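Local coordinates for protein epoxide hydrolase (Aspergillus niger, PDB 3G02) that probably hydrolyses epoxides to diols, as an alpha/beta-hydrolase-fold enzyme, here in a variant evolved in the laboratory for enantioselectivity, at residues Ala253-Thr258 against Leu275-Glu280; His144-Ser149 against Lys179-Gly184; Thr63-Lys68 against Glu293-Met298; Gly195-Arg200 against Arg316-Thr321. The protein carries 9 engineered substitutions. All blocks are in the same frame, centred on the assembly; numbering follows the deposited sequence. Where two conformers were deposited one is given.

Interaction 1. Residues Ala253-Thr258 against Leu275-Glu280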
loop_
_atom_site.group_PDB
_atom_site.type_symbol
_atom_site.label_atom_id
_atom_site.label_comp_id
_atom_site.label_asym_id
_atom_site.label_seq_id
_atom_site.Cartn_x
_atom_site.Cartn_y
_atom_site.Cartn_z
ATOM N N ALA A 253 3.656 -5.462 0.972
ATOM C CA ALA A 253 3.389 -6.867 0.685
ATOM C C ALA A 253 1.938 -7.192 1.003
ATOM O O ALA A 253 1.279 -7.928 0.265
ATOM C CB ALA A 253 4.322 -7.761 1.507
ATOM N N MET A 254 1.439 -6.626 2.098
ATOM C CA MET A 254 0.035 -6.807 2.460
ATOM C C MET A 254 -0.905 -6.217 1.412
ATOM O O MET A 254 -1.963 -6.779 1.133
ATOM C CB MET A 254 -0.236 -6.202 3.829
ATOM C CG MET A 254 0.496 -6.935 4.946
ATOM S SD MET A 254 0.096 -8.678 5.148
ATOM C CE MET A 254 -1.691 -8.668 5.259
ATOM N N GLU A 255 -0.505 -5.092 0.822
ATOM C CA GLU A 255 -1.289 -4.485 -0.252
ATOM C C GLU A 255 -1.235 -5.345 -1.516
ATOM O O GLU A 255 -2.266 -5.585 -2.145
ATOM C CB GLU A 255 -0.824 -3.048 -0.513
ATOM C CG GLU A 255 -1.614 -2.312 -1.603
ATOM C CD GLU A 255 -3.057 -1.983 -1.237
ATOM O OE1 GLU A 255 -3.464 -2.147 -0.066
ATOM O OE2 GLU A 255 -3.803 -1.548 -2.148
ATOM N N HIS A 256 -0.049 -5.840 -1.869
ATOM C CA HIS A 256 0.082 -6.757 -3.012
ATOM C C HIS A 256 -0.789 -8.002 -2.843
ATOM O O HIS A 256 -1.374 -8.495 -3.809
ATOM C CB HIS A 256 1.519 -7.256 -3.175
ATOM C CG HIS A 256 2.531 -6.209 -3.531
ATOM N ND1 HIS A 256 3.854 -6.532 -3.741
ATOM C CD2 HIS A 256 2.435 -4.872 -3.728
ATOM C CE1 HIS A 256 4.536 -5.441 -4.034
ATOM N NE2 HIS A 256 3.699 -4.418 -4.036
ATOM N N SER A 257 -0.842 -8.509 -1.613
ATOM C CA SER A 257 -1.587 -9.727 -1.309
ATOM C C SER A 257 -3.091 -9.501 -1.384
ATOM O O SER A 257 -3.809 -10.222 -2.079
ATOM C CB SER A 257 -1.216 -10.240 0.079
ATOM O OG SER A 257 -2.059 -11.319 0.445
ATOM N N THR A 258 -3.554 -8.484 -0.662
ATOM C CA THR A 258 -4.991 -8.268 -0.461
ATOM C C THR A 258 -5.695 -7.495 -1.569
ATOM O O THR A 258 -6.877 -7.740 -1.845
ATOM C CB THR A 258 -5.265 -7.556 0.869
ATOM O OG1 THR A 258 -4.597 -6.285 0.882
ATOM C CG2 THR A 258 -4.779 -8.403 2.038
ATOM N N LEU A 275 8.170 4.424 -9.503
ATOM C CA LEU A 275 9.497 4.737 -8.969
ATOM C C LEU A 275 9.481 4.898 -7.448
ATOM O O LEU A 275 10.384 4.417 -6.763
ATOM C CB LEU A 275 10.069 5.999 -9.630
ATOM C CG LEU A 275 11.407 6.549 -9.114
ATOM C CD1 LEU A 275 12.562 5.586 -9.347
ATOM C CD2 LEU A 275 11.710 7.886 -9.777
ATOM N N ALA A 276 8.466 5.574 -6.924
ATOM C CA ALA A 276 8.370 5.777 -5.479
ATOM C C ALA A 276 8.191 4.452 -4.734
ATOM O O ALA A 276 8.894 4.176 -3.757
ATOM C CB ALA A 276 7.243 6.744 -5.143
ATOM N N TRP A 277 7.254 3.634 -5.211
ATOM C CA TRP A 277 6.921 2.375 -4.545
ATOM C C TRP A 277 8.078 1.382 -4.593
ATOM O O TRP A 277 8.430 0.774 -3.574
ATOM C CB TRP A 277 5.692 1.780 -5.215
ATOM C CG TRP A 277 5.079 0.567 -4.557
ATOM C CD1 TRP A 277 5.356 -0.746 -4.830
ATOM C CD2 TRP A 277 4.040 0.560 -3.566
ATOM N NE1 TRP A 277 4.557 -1.568 -4.066
ATOM C CE2 TRP A 277 3.742 -0.795 -3.283
ATOM C CE3 TRP A 277 3.333 1.563 -2.890
ATOM C CZ2 TRP A 277 2.766 -1.169 -2.352
ATOM C CZ3 TRP A 277 2.367 1.191 -1.958
ATOM C CH2 TRP A 277 2.099 -0.164 -1.694
ATOM N N ILE A 278 8.655 1.205 -5.780
ATOM C CA ILE A 278 9.744 0.248 -5.968
ATOM C C ILE A 278 11.080 0.831 -5.503
ATOM O O ILE A 278 11.884 0.136 -4.868
ATOM C CB ILE A 278 9.805 -0.250 -7.431
ATOM C CG1 ILE A 278 8.569 -1.110 -7.720
ATOM C CG2 ILE A 278 11.098 -1.018 -7.699
ATOM C CD1 ILE A 278 8.522 -1.727 -9.102
ATOM N N GLY A 279 11.310 2.106 -5.811
ATOM C CA GLY A 279 12.537 2.783 -5.404
ATOM C C GLY A 279 12.756 2.745 -3.906
ATOM O O GLY A 279 13.886 2.599 -3.447
ATOM N N GLU A 280 11.676 2.863 -3.133
ATOM C CA GLU A 280 11.793 2.768 -1.675
ATOM C C GLU A 280 12.518 1.491 -1.278
ATOM O O GLU A 280 13.355 1.499 -0.376
ATOM C CB GLU A 280 10.431 2.803 -0.997
ATOM C CG GLU A 280 10.538 2.886 0.523
ATOM C CD GLU A 280 9.284 2.412 1.210
ATOM O OE1 GLU A 280 8.229 3.051 1.029
ATOM O OE2 GLU A 280 9.356 1.400 1.946
#
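The rings of His-256 and Trp-277 meet rim to rim, neither lying over the face of the other, with their planes at 34° and the centroid of the imidazole 5.2 Å from that of the indole's five-membered ring. NE1 of Trp-277 donates to NE2 of His-256 at 3.0 Å, the N-H pointing at the acceptor at 154° and each nitrogen lying close to the plane of the other's ring. Because NE2 accepts, the proton of this imidazole is expected on ND1. Around the same histidine stand Tyr-315, Trp-118, Phe-308 and Tyr-252, all edge-to-face, making an aromatic cluster. In alpha/beta-hydrolase-fold epoxide hydrolases a mostly helical cap covers the catalytic core, and helices 251-258 and 271-284 probably belong to such a cap; Tyr-315, a predicted proton donor, adjoins His-256. The indole of Trp-277 reaches from helix 271-284 to helix 251-258, with CG anti to the backbone N (chi1 -172°). Its six-membered ring also meets an aliphatic neighbour at the edge: CH2 of Trp-277 is 4.3 Å from CB of Glu-255, whose carboxylate leads away. Ile-263 and Leu-267 of helix 260-268 pack on Trp-277 as well.

Interaction 2. Residues His144-Ser149 against Lys179-Gly184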
loop_
_atom_site.group_PDB
_atom_site.type_symbol
_atom_site.label_atom_id
_atom_site.label_comp_id
_atom_site.label_asym_id
_atom_site.label_seq_id
_atom_site.Cartn_x
_atom_site.Cartn_y
_atom_site.Cartn_z
ATOM N N HIS A 144 25.498 -25.156 -16.763
ATOM C CA HIS A 144 24.550 -24.423 -17.591
ATOM C C HIS A 144 23.866 -23.451 -16.645
ATOM O O HIS A 144 23.394 -23.856 -15.582
ATOM C CB HIS A 144 23.500 -25.352 -18.202
ATOM C CG HIS A 144 24.047 -26.325 -19.199
ATOM N ND1 HIS A 144 24.597 -25.932 -20.400
ATOM C CD2 HIS A 144 24.094 -27.678 -19.187
ATOM C CE1 HIS A 144 24.979 -27.002 -21.076
ATOM N NE2 HIS A 144 24.679 -28.073 -20.364
ATOM N N LEU A 145 23.833 -22.177 -17.020
ATOM C CA LEU A 145 23.225 -21.157 -16.169
ATOM C C LEU A 145 22.001 -20.582 -16.860
ATOM O O LEU A 145 22.118 -19.846 -17.840
ATOM C CB LEU A 145 24.244 -20.069 -15.816
ATOM C CG LEU A 145 25.487 -20.591 -15.086
ATOM C CD1 LEU A 145 26.668 -19.672 -15.320
ATOM C CD2 LEU A 145 25.224 -20.810 -13.604
ATOM N N VAL A 146 20.829 -20.950 -16.348
ATOM C CA VAL A 146 19.552 -20.513 -16.903
ATOM C C VAL A 146 18.904 -19.529 -15.932
ATOM O O VAL A 146 18.740 -19.835 -14.749
ATOM C CB VAL A 146 18.601 -21.714 -17.139
ATOM C CG1 VAL A 146 17.292 -21.263 -17.791
ATOM C CG2 VAL A 146 19.281 -22.789 -17.999
ATOM N N VAL A 147 18.555 -18.354 -16.448
ATOM C CA VAL A 147 17.972 -17.279 -15.646
ATOM C C VAL A 147 16.604 -16.910 -16.236
ATOM O O VAL A 147 16.508 -16.039 -17.110
ATOM C CB VAL A 147 18.889 -16.034 -15.599
ATOM C CG1 VAL A 147 18.337 -15.011 -14.621
ATOM C CG2 VAL A 147 20.311 -16.418 -15.199
ATOM N N PRO A 148 15.543 -17.591 -15.761
ATOM C CA PRO A 148 14.228 -17.320 -16.319
ATOM C C PRO A 148 13.586 -16.055 -15.773
ATOM O O PRO A 148 13.846 -15.651 -14.632
ATOM C CB PRO A 148 13.411 -18.542 -15.892
ATOM C CG PRO A 148 14.030 -18.998 -14.645
ATOM C CD PRO A 148 15.499 -18.641 -14.729
ATOM N N SER A 149 12.745 -15.442 -16.595
ATOM C CA SER A 149 11.824 -14.439 -16.101
ATOM C C SER A 149 10.589 -15.195 -15.653
ATOM O O SER A 149 9.942 -15.881 -16.453
ATOM C CB SER A 149 11.474 -13.434 -17.191
ATOM O OG SER A 149 12.582 -12.605 -17.493
ATOM N N LYS A 179 13.271 -29.006 -18.146
ATOM C CA LYS A 179 13.071 -30.241 -18.909
ATOM C C LYS A 179 13.158 -29.994 -20.416
ATOM O O LYS A 179 13.813 -30.751 -21.146
ATOM C CB LYS A 179 11.740 -30.897 -18.537
ATOM C CG LYS A 179 11.769 -31.579 -17.188
ATOM C CD LYS A 179 10.390 -32.030 -16.740
ATOM C CE LYS A 179 10.486 -32.856 -15.468
ATOM N NZ LYS A 179 9.163 -33.036 -14.800
ATOM N N ASP A 180 12.510 -28.926 -20.874
ATOM C CA ASP A 180 12.543 -28.522 -22.281
ATOM C C ASP A 180 13.957 -28.258 -22.790
ATOM O O ASP A 180 14.265 -28.532 -23.953
ATOM C CB ASP A 180 11.684 -27.276 -22.501
ATOM C CG ASP A 180 10.197 -27.571 -22.466
ATOM O OD1 ASP A 180 9.810 -28.745 -22.286
ATOM O OD2 ASP A 180 9.413 -26.611 -22.604
ATOM N N LEU A 181 14.805 -27.719 -21.915
ATOM C CA LEU A 181 16.188 -27.406 -22.268
ATOM C C LEU A 181 17.100 -28.625 -22.169
ATOM O O LEU A 181 18.298 -28.530 -22.448
ATOM C CB LEU A 181 16.720 -26.255 -21.405
ATOM C CG LEU A 181 16.124 -24.873 -21.678
ATOM C CD1 LEU A 181 16.565 -23.889 -20.603
ATOM C CD2 LEU A 181 16.504 -24.367 -23.062
ATOM N N GLY A 182 16.524 -29.759 -21.765
ATOM C CA GLY A 182 17.222 -31.048 -21.745
ATOM C C GLY A 182 17.707 -31.516 -20.389
ATOM O O GLY A 182 18.568 -32.401 -20.302
ATOM N N PHE A 183 17.156 -30.944 -19.321
ATOM C CA PHE A 183 17.667 -31.217 -17.981
ATOM C C PHE A 183 16.756 -32.095 -17.117
ATOM O O PHE A 183 16.821 -32.051 -15.889
ATOM C CB PHE A 183 18.016 -29.905 -17.263
ATOM C CG PHE A 183 18.849 -28.957 -18.085
ATOM C CD1 PHE A 183 19.970 -29.405 -18.792
ATOM C CD2 PHE A 183 18.527 -27.604 -18.133
ATOM C CE1 PHE A 183 20.741 -28.518 -19.541
ATOM C CE2 PHE A 183 19.291 -26.708 -18.879
ATOM C CZ PHE A 183 20.402 -27.163 -19.584
ATOM N N GLY A 184 15.930 -32.912 -17.772
ATOM C CA GLY A 184 15.059 -33.864 -17.082
ATOM C C GLY A 184 15.786 -34.831 -16.159
ATOM O O GLY A 184 15.221 -35.284 -15.164
#
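His-144 and Phe-183 form the aromatic part of this contact, and Val-146 touches both Leu-181 and Phe-183 in the aliphatic part. The imidazole and the phenyl ring are inclined at 29° and offset, with little of one above the other and centroids 5.1 Å apart. Their closest atoms are CD2 of His-144 and CE1 of Phe-183, at 3.5 Å, and CZ of the phenyl ring also reaches CB and CG of the histidine. With CG beside the backbone N (chi1 -67°), the imidazole swings toward CE1 and CZ of Phe-183 and meets them obliquely.

Among the aliphatic groups, Val-146 and Leu-181 meet tip to tip. CD1 of Leu-181 lies 3.9 Å from CG1 of Val-146 and equally near CG2, so that one methyl sits against both branches of the valine. CG2 of Val-146 also approaches CE2 of Phe-183 at its edge, at 4.0 Å.

Between the two apolar residues of 179-184, Gly-182 closes helix 167-180 in a Schellman motif with positive phi, turning the chain so that Leu-181 and Phe-183 both face the strand. Strand 143-148, between 110-115 and 95-102 in the sheet, thus receives the C-terminal end of helix 167-180. This helix lies on the beta-alpha-beta crossover from 143-148 to the parallel strand 187-191 and packs on the central sheet as in the alpha/beta hydrolase fold, its Leu-177 and Met-178 also touching Val-146.

Interaction 3. Residues Thr63-Lys68 against Glu293-Met298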
loop_
_atom_site.group_PDB
_atom_site.type_symbol
_atom_site.label_atom_id
_atom_site.label_comp_id
_atom_site.label_asym_id
_atom_site.label_seq_id
_atom_site.Cartn_x
_atom_site.Cartn_y
_atom_site.Cartn_z
ATOM N N THR A 63 12.364 14.115 -6.232
ATOM C CA THR A 63 12.569 15.278 -7.098
ATOM C C THR A 63 13.829 15.100 -7.945
ATOM O O THR A 63 13.794 15.270 -9.169
ATOM C CB THR A 63 12.687 16.580 -6.267
ATOM O OG1 THR A 63 11.540 16.717 -5.420
ATOM C CG2 THR A 63 12.802 17.813 -7.172
ATOM N N THR A 64 14.927 14.748 -7.280
ATOM C CA THR A 64 16.231 14.547 -7.924
ATOM C C THR A 64 16.191 13.392 -8.927
ATOM O O THR A 64 16.725 13.502 -10.031
ATOM C CB THR A 64 17.343 14.312 -6.876
ATOM O OG1 THR A 64 17.465 15.478 -6.050
ATOM C CG2 THR A 64 18.692 14.034 -7.546
ATOM N N MET A 65 15.543 12.295 -8.547
ATOM C CA MET A 65 15.433 11.140 -9.439
ATOM C C MET A 65 14.566 11.423 -10.658
ATOM O O MET A 65 14.871 10.949 -11.755
ATOM C CB MET A 65 14.905 9.919 -8.683
ATOM C CG MET A 65 15.891 9.364 -7.675
ATOM S SD MET A 65 17.335 8.599 -8.437
ATOM C CE MET A 65 16.680 7.003 -8.921
ATOM N N ARG A 66 13.493 12.196 -10.470
ATOM C CA ARG A 66 12.637 12.609 -11.584
ATOM C C ARG A 66 13.427 13.445 -12.587
ATOM O O ARG A 66 13.322 13.233 -13.794
ATOM C CB ARG A 66 11.415 13.388 -11.086
ATOM C CG ARG A 66 10.486 13.839 -12.208
ATOM C CD ARG A 66 9.283 14.604 -11.683
ATOM N NE ARG A 66 8.557 15.261 -12.768
ATOM C CZ ARG A 66 8.875 16.455 -13.264
ATOM N NH1 ARG A 66 9.902 17.138 -12.773
ATOM N NH2 ARG A 66 8.164 16.970 -14.254
ATOM N N GLU A 67 14.227 14.376 -12.074
ATOM C CA GLU A 67 15.080 15.203 -12.926
ATOM C C GLU A 67 16.118 14.374 -13.679
ATOM O O GLU A 67 16.323 14.571 -14.882
ATOM C CB GLU A 67 15.757 16.311 -12.116
ATOM C CG GLU A 67 15.205 17.695 -12.419
ATOM C CD GLU A 67 15.341 18.068 -13.889
ATOM O OE1 GLU A 67 14.299 18.193 -14.564
ATOM O OE2 GLU A 67 16.486 18.219 -14.376
ATOM N N LYS A 68 16.759 13.448 -12.968
ATOM C CA LYS A 68 17.716 12.517 -13.571
ATOM C C LYS A 68 17.067 11.676 -14.669
ATOM O O LYS A 68 17.638 11.494 -15.747
ATOM C CB LYS A 68 18.337 11.609 -12.504
ATOM C CG LYS A 68 19.397 12.287 -11.643
ATOM C CD LYS A 68 20.024 11.318 -10.652
ATOM C CE LYS A 68 21.151 11.982 -9.874
ATOM N NZ LYS A 68 21.685 11.086 -8.810
ATOM N N GLU A 293 21.371 5.318 -11.246
ATOM C CA GLU A 293 21.197 4.753 -12.590
ATOM C C GLU A 293 20.618 3.331 -12.562
ATOM O O GLU A 293 19.754 2.991 -13.371
ATOM C CB GLU A 293 22.534 4.787 -13.352
ATOM C CG GLU A 293 22.605 3.959 -14.644
ATOM C CD GLU A 293 21.817 4.542 -15.810
ATOM O OE1 GLU A 293 21.494 5.751 -15.800
ATOM O OE2 GLU A 293 21.526 3.776 -16.754
ATOM N N THR A 294 21.089 2.509 -11.627
ATOM C CA THR A 294 20.590 1.143 -11.485
ATOM C C THR A 294 19.098 1.141 -11.140
ATOM O O THR A 294 18.321 0.391 -11.734
ATOM C CB THR A 294 21.394 0.359 -10.433
ATOM O OG1 THR A 294 22.771 0.324 -10.830
ATOM C CG2 THR A 294 20.864 -1.069 -10.281
ATOM N N ILE A 295 18.700 1.999 -10.203
ATOM C CA ILE A 295 17.292 2.105 -9.827
ATOM C C ILE A 295 16.431 2.542 -11.017
ATOM O O ILE A 295 15.380 1.951 -11.271
ATOM C CB ILE A 295 17.084 3.024 -8.595
ATOM C CG1 ILE A 295 17.849 2.460 -7.387
ATOM C CG2 ILE A 295 15.591 3.188 -8.281
ATOM C CD1 ILE A 295 17.702 3.261 -6.097
ATOM N N LEU A 296 16.890 3.546 -11.764
ATOM C CA LEU A 296 16.153 3.993 -12.948
ATOM C C LEU A 296 16.049 2.904 -14.020
ATOM O O LEU A 296 15.005 2.765 -14.651
ATOM C CB LEU A 296 16.745 5.283 -13.531
ATOM C CG LEU A 296 16.597 6.539 -12.664
ATOM C CD1 LEU A 296 17.236 7.742 -13.353
ATOM C CD2 LEU A 296 15.134 6.836 -12.335
ATOM N N GLU A 297 17.115 2.127 -14.204
ATOM C CA GLU A 297 17.102 1.001 -15.135
ATOM C C GLU A 297 16.045 -0.034 -14.750
ATOM O O GLU A 297 15.245 -0.459 -15.585
ATOM C CB GLU A 297 18.478 0.320 -15.193
ATOM C CG GLU A 297 19.538 1.110 -15.947
ATOM C CD GLU A 297 20.940 0.532 -15.799
ATOM O OE1 GLU A 297 21.142 -0.416 -15.012
ATOM O OE2 GLU A 297 21.847 1.034 -16.494
ATOM N N MET A 298 16.048 -0.439 -13.481
ATOM C CA MET A 298 15.133 -1.483 -13.008
ATOM C C MET A 298 13.680 -1.038 -13.061
ATOM O O MET A 298 12.802 -1.801 -13.464
ATOM C CB MET A 298 15.488 -1.939 -11.590
ATOM C CG MET A 298 16.884 -2.539 -11.440
ATOM S SD MET A 298 17.301 -3.796 -12.673
ATOM C CE MET A 298 18.667 -4.627 -11.843
#
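Ile-295 is the first residue of 293-298 to touch the other helix: its CB lies 4.0 Å from CE of Met-65, and its CG2 approaches the same methyl. Leu-296 follows and carries more of the contact. Its CD2 is 3.8 Å from CE of Met-65, with CG equally close, while the other branch, CD1, turns to the base of Lys-68 and comes within 4.1 Å of CB. The leucine thus straddles residues one helical turn apart. The side chains of Met-65 and Leu-296 run alongside each other in opposite senses, and the methionine chain, bent at both chi2 (-69°) and chi3, lays its terminal methyl over the ground between Ile-295 and Leu-296. Lys-68 contributes its aliphatic base alone, since its chain runs on extended and takes the ammonium away. The contact is therefore apolar, and the axes of the two short helical segments approach to 10.9 Å with a crossing angle of -70°. Helix 59-71, from the N-terminal part of the chain, packs here on helix 292-304, and helix 271-284 lies against both, with Leu-275 touching Met-65 and Tyr-282 touching Ile-295 and Met-298.

Interaction 4. Residues Gly195-Arg200 against Arg316-Thr321. Engineered in segment 316-321: Trp-318 (natural residue Thr), Val-319 (natural residue Thr). With FMT (formic acid), chain D.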
loop_
_atom_site.group_PDB
_atom_site.type_symbol
_atom_site.label_atom_id
_atom_site.label_comp_id
_atom_site.label_asym_id
_atom_site.label_seq_id
_atom_site.Cartn_x
_atom_site.Cartn_y
_atom_site.Cartn_z
ATOM N N GLY A 195 11.557 -16.310 -5.469
ATOM C CA GLY A 195 12.263 -17.421 -6.106
ATOM C C GLY A 195 12.719 -18.506 -5.141
ATOM O O GLY A 195 12.845 -19.663 -5.538
ATOM N N SER A 196 12.991 -18.131 -3.890
ATOM C CA SER A 196 13.338 -19.111 -2.855
ATOM C C SER A 196 12.182 -20.063 -2.613
ATOM O O SER A 196 12.377 -21.278 -2.551
ATOM C CB SER A 196 13.726 -18.432 -1.541
ATOM O OG SER A 196 15.049 -17.936 -1.587
ATOM N N PHE A 197 10.976 -19.510 -2.486
ATOM C CA PHE A 197 9.806 -20.340 -2.222
ATOM C C PHE A 197 9.494 -21.229 -3.419
ATOM O O PHE A 197 9.169 -22.400 -3.242
ATOM C CB PHE A 197 8.575 -19.543 -1.774
ATOM C CG PHE A 197 7.547 -20.399 -1.082
ATOM C CD1 PHE A 197 7.593 -20.585 0.297
ATOM C CD2 PHE A 197 6.569 -21.065 -1.817
ATOM C CE1 PHE A 197 6.659 -21.400 0.939
ATOM C CE2 PHE A 197 5.624 -21.879 -1.184
ATOM C CZ PHE A 197 5.674 -22.045 0.193
ATOM N N VAL A 198 9.615 -20.681 -4.628
ATOM C CA VAL A 198 9.524 -21.491 -5.846
ATOM C C VAL A 198 10.578 -22.603 -5.799
ATOM O O VAL A 198 10.265 -23.772 -6.051
ATOM C CB VAL A 198 9.665 -20.633 -7.120
ATOM C CG1 VAL A 198 9.633 -21.497 -8.383
ATOM C CG2 VAL A 198 8.554 -19.592 -7.176
ATOM N N GLY A 199 11.810 -22.244 -5.436
ATOM C CA GLY A 199 12.887 -23.225 -5.267
ATOM C C GLY A 199 12.595 -24.299 -4.229
ATOM O O GLY A 199 12.918 -25.473 -4.437
ATOM N N ARG A 200 11.992 -23.901 -3.111
ATOM C CA ARG A 200 11.588 -24.847 -2.072
ATOM C C ARG A 200 10.598 -25.870 -2.630
ATOM O O ARG A 200 10.760 -27.074 -2.414
ATOM C CB ARG A 200 10.982 -24.117 -0.867
ATOM C CG ARG A 200 10.523 -25.047 0.260
ATOM C CD ARG A 200 10.185 -24.295 1.541
ATOM N NE ARG A 200 11.371 -23.707 2.165
ATOM C CZ ARG A 200 12.175 -24.337 3.018
ATOM N NH1 ARG A 200 11.934 -25.597 3.376
ATOM N NH2 ARG A 200 13.226 -23.704 3.524
ATOM N N ARG A 316 -0.566 -13.143 -2.713
ATOM C CA ARG A 316 -1.710 -13.663 -1.956
ATOM C C ARG A 316 -1.471 -15.078 -1.422
ATOM O O ARG A 316 -2.141 -15.501 -0.482
ATOM C CB ARG A 316 -3.008 -13.572 -2.757
ATOM C CG ARG A 316 -2.979 -14.233 -4.117
ATOM C CD ARG A 316 -4.277 -13.937 -4.819
ATOM N NE ARG A 316 -4.312 -14.351 -6.218
ATOM C CZ ARG A 316 -3.938 -13.589 -7.243
ATOM N NH1 ARG A 316 -3.455 -12.368 -7.037
ATOM N NH2 ARG A 316 -4.037 -14.053 -8.480
ATOM N N GLU A 317 -0.507 -15.788 -2.010
ATOM C CA GLU A 317 -0.061 -17.084 -1.482
ATOM C C GLU A 317 1.232 -16.974 -0.669
ATOM O O GLU A 317 1.436 -17.727 0.286
ATOM C CB GLU A 317 0.143 -18.093 -2.612
ATOM C CG GLU A 317 -1.130 -18.501 -3.330
ATOM C CD GLU A 317 -0.957 -19.754 -4.168
ATOM O OE1 GLU A 317 0.202 -20.166 -4.400
ATOM O OE2 GLU A 317 -1.987 -20.325 -4.591
ATOM N N TRP A 318 2.107 -16.046 -1.051
ATOM C CA TRP A 318 3.438 -15.943 -0.442
ATOM C C TRP A 318 3.436 -15.291 0.945
ATOM O O TRP A 318 4.205 -15.697 1.819
ATOM C CB TRP A 318 4.397 -15.213 -1.390
ATOM C CG TRP A 318 5.853 -15.236 -0.985
ATOM C CD1 TRP A 318 6.650 -16.340 -0.818
ATOM C CD2 TRP A 318 6.686 -14.100 -0.731
ATOM N NE1 TRP A 318 7.922 -15.956 -0.466
ATOM C CE2 TRP A 318 7.972 -14.588 -0.404
ATOM C CE3 TRP A 318 6.470 -12.714 -0.743
ATOM C CZ2 TRP A 318 9.038 -13.739 -0.092
ATOM C CZ3 TRP A 318 7.528 -11.873 -0.428
ATOM C CH2 TRP A 318 8.799 -12.391 -0.109
ATOM N N VAL A 319 2.581 -14.286 1.124
ATOM C CA VAL A 319 2.463 -13.577 2.400
ATOM C C VAL A 319 2.057 -14.513 3.566
ATOM O O VAL A 319 2.699 -14.480 4.619
ATOM C CB VAL A 319 1.551 -12.317 2.275
ATOM C CG1 VAL A 319 1.198 -11.746 3.638
ATOM C CG2 VAL A 319 2.234 -11.253 1.422
ATOM N N PRO A 320 1.017 -15.360 3.374
ATOM C CA PRO A 320 0.659 -16.366 4.399
ATOM C C PRO A 320 1.810 -17.287 4.828
ATOM O O PRO A 320 1.859 -17.689 5.993
ATOM C CB PRO A 320 -0.436 -17.192 3.715
ATOM C CG PRO A 320 -1.046 -16.267 2.739
ATOM C CD PRO A 320 0.095 -15.448 2.219
ATOM N N THR A 321 2.725 -17.602 3.907
ATOM C CA THR A 321 3.867 -18.473 4.213
ATOM C C THR A 321 4.909 -17.755 5.067
ATOM O O THR A 321 5.704 -18.392 5.767
ATOM C CB THR A 321 4.545 -19.043 2.936
ATOM O OG1 THR A 321 5.264 -18.006 2.253
ATOM C CG2 THR A 321 3.517 -19.672 1.999
HETATM C C FMT D . 11.720 -20.169 1.348
HETATM O O1 FMT D . 11.560 -18.978 1.617
HETATM O O2 FMT D . 11.982 -21.029 2.190
#
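Phe-197 carries the contact, meeting Thr-321 with the far end of its ring and Trp-318 with its base. CB of Phe-197 lies 3.9 Å from CD1 of Trp-318 and close to NE1 too, at the edge of the indole and near its plane, so the two side chains slide past each other instead of stacking. Trp-318 is an engineered residue, threonine in the natural sequence.

Thr-321 comes to meet the ring of Phe-197. Its CG2 sits 3.7 Å from CZ of Phe-197, and CB and OG1 lie near CE1 of the same ring. The hydroxyl takes the place between the backbone N and the carbonyl carbon (chi1 72°), from which OG1 donates to the carbonyl O of Trp-318 at 2.6 Å. This bond ties Thr-321 back to Trp-318 and probably helps to keep CG2 against the phenyl ring.

A formic acid molecule, probably from the crystallisation liquor, lies beside the ring of Phe-197. NE of Arg-200 donates to its O2 at 2.7 Å, with a weak second bond from NH2 to the same oxygen.

Helix 194-205 follows the predicted nucleophile Asp-193, whose turn has the pattern of a nucleophile elbow. Segment 316-321 packs over the early turns of helix 194-205, and Leu-167 of helix 167-180 touches both Phe-197 and Trp-318.

Interactions 1 and 4 approach the predicted catalytic residues from different parts of the fold: the side chain of His-256 is about 3 Å from that of Tyr-315, and the side chain of the engineered Trp-318 is about 4 Å from those of Tyr-315 and Asp-193. Their centres are 17 Å apart, yet they touch, Met-254 packing on the engineered Val-319. Interaction 3 continues interaction 1 away from the active site through Leu-275, whose CD1 is 4.0 Å from CG2 of Ile-295; the centres of these two contacts are 18 Å apart. Interaction 2 lies between the sheet and helix 167-180, about 33 Å centre to centre from interaction 3 and across the chain's centre from it.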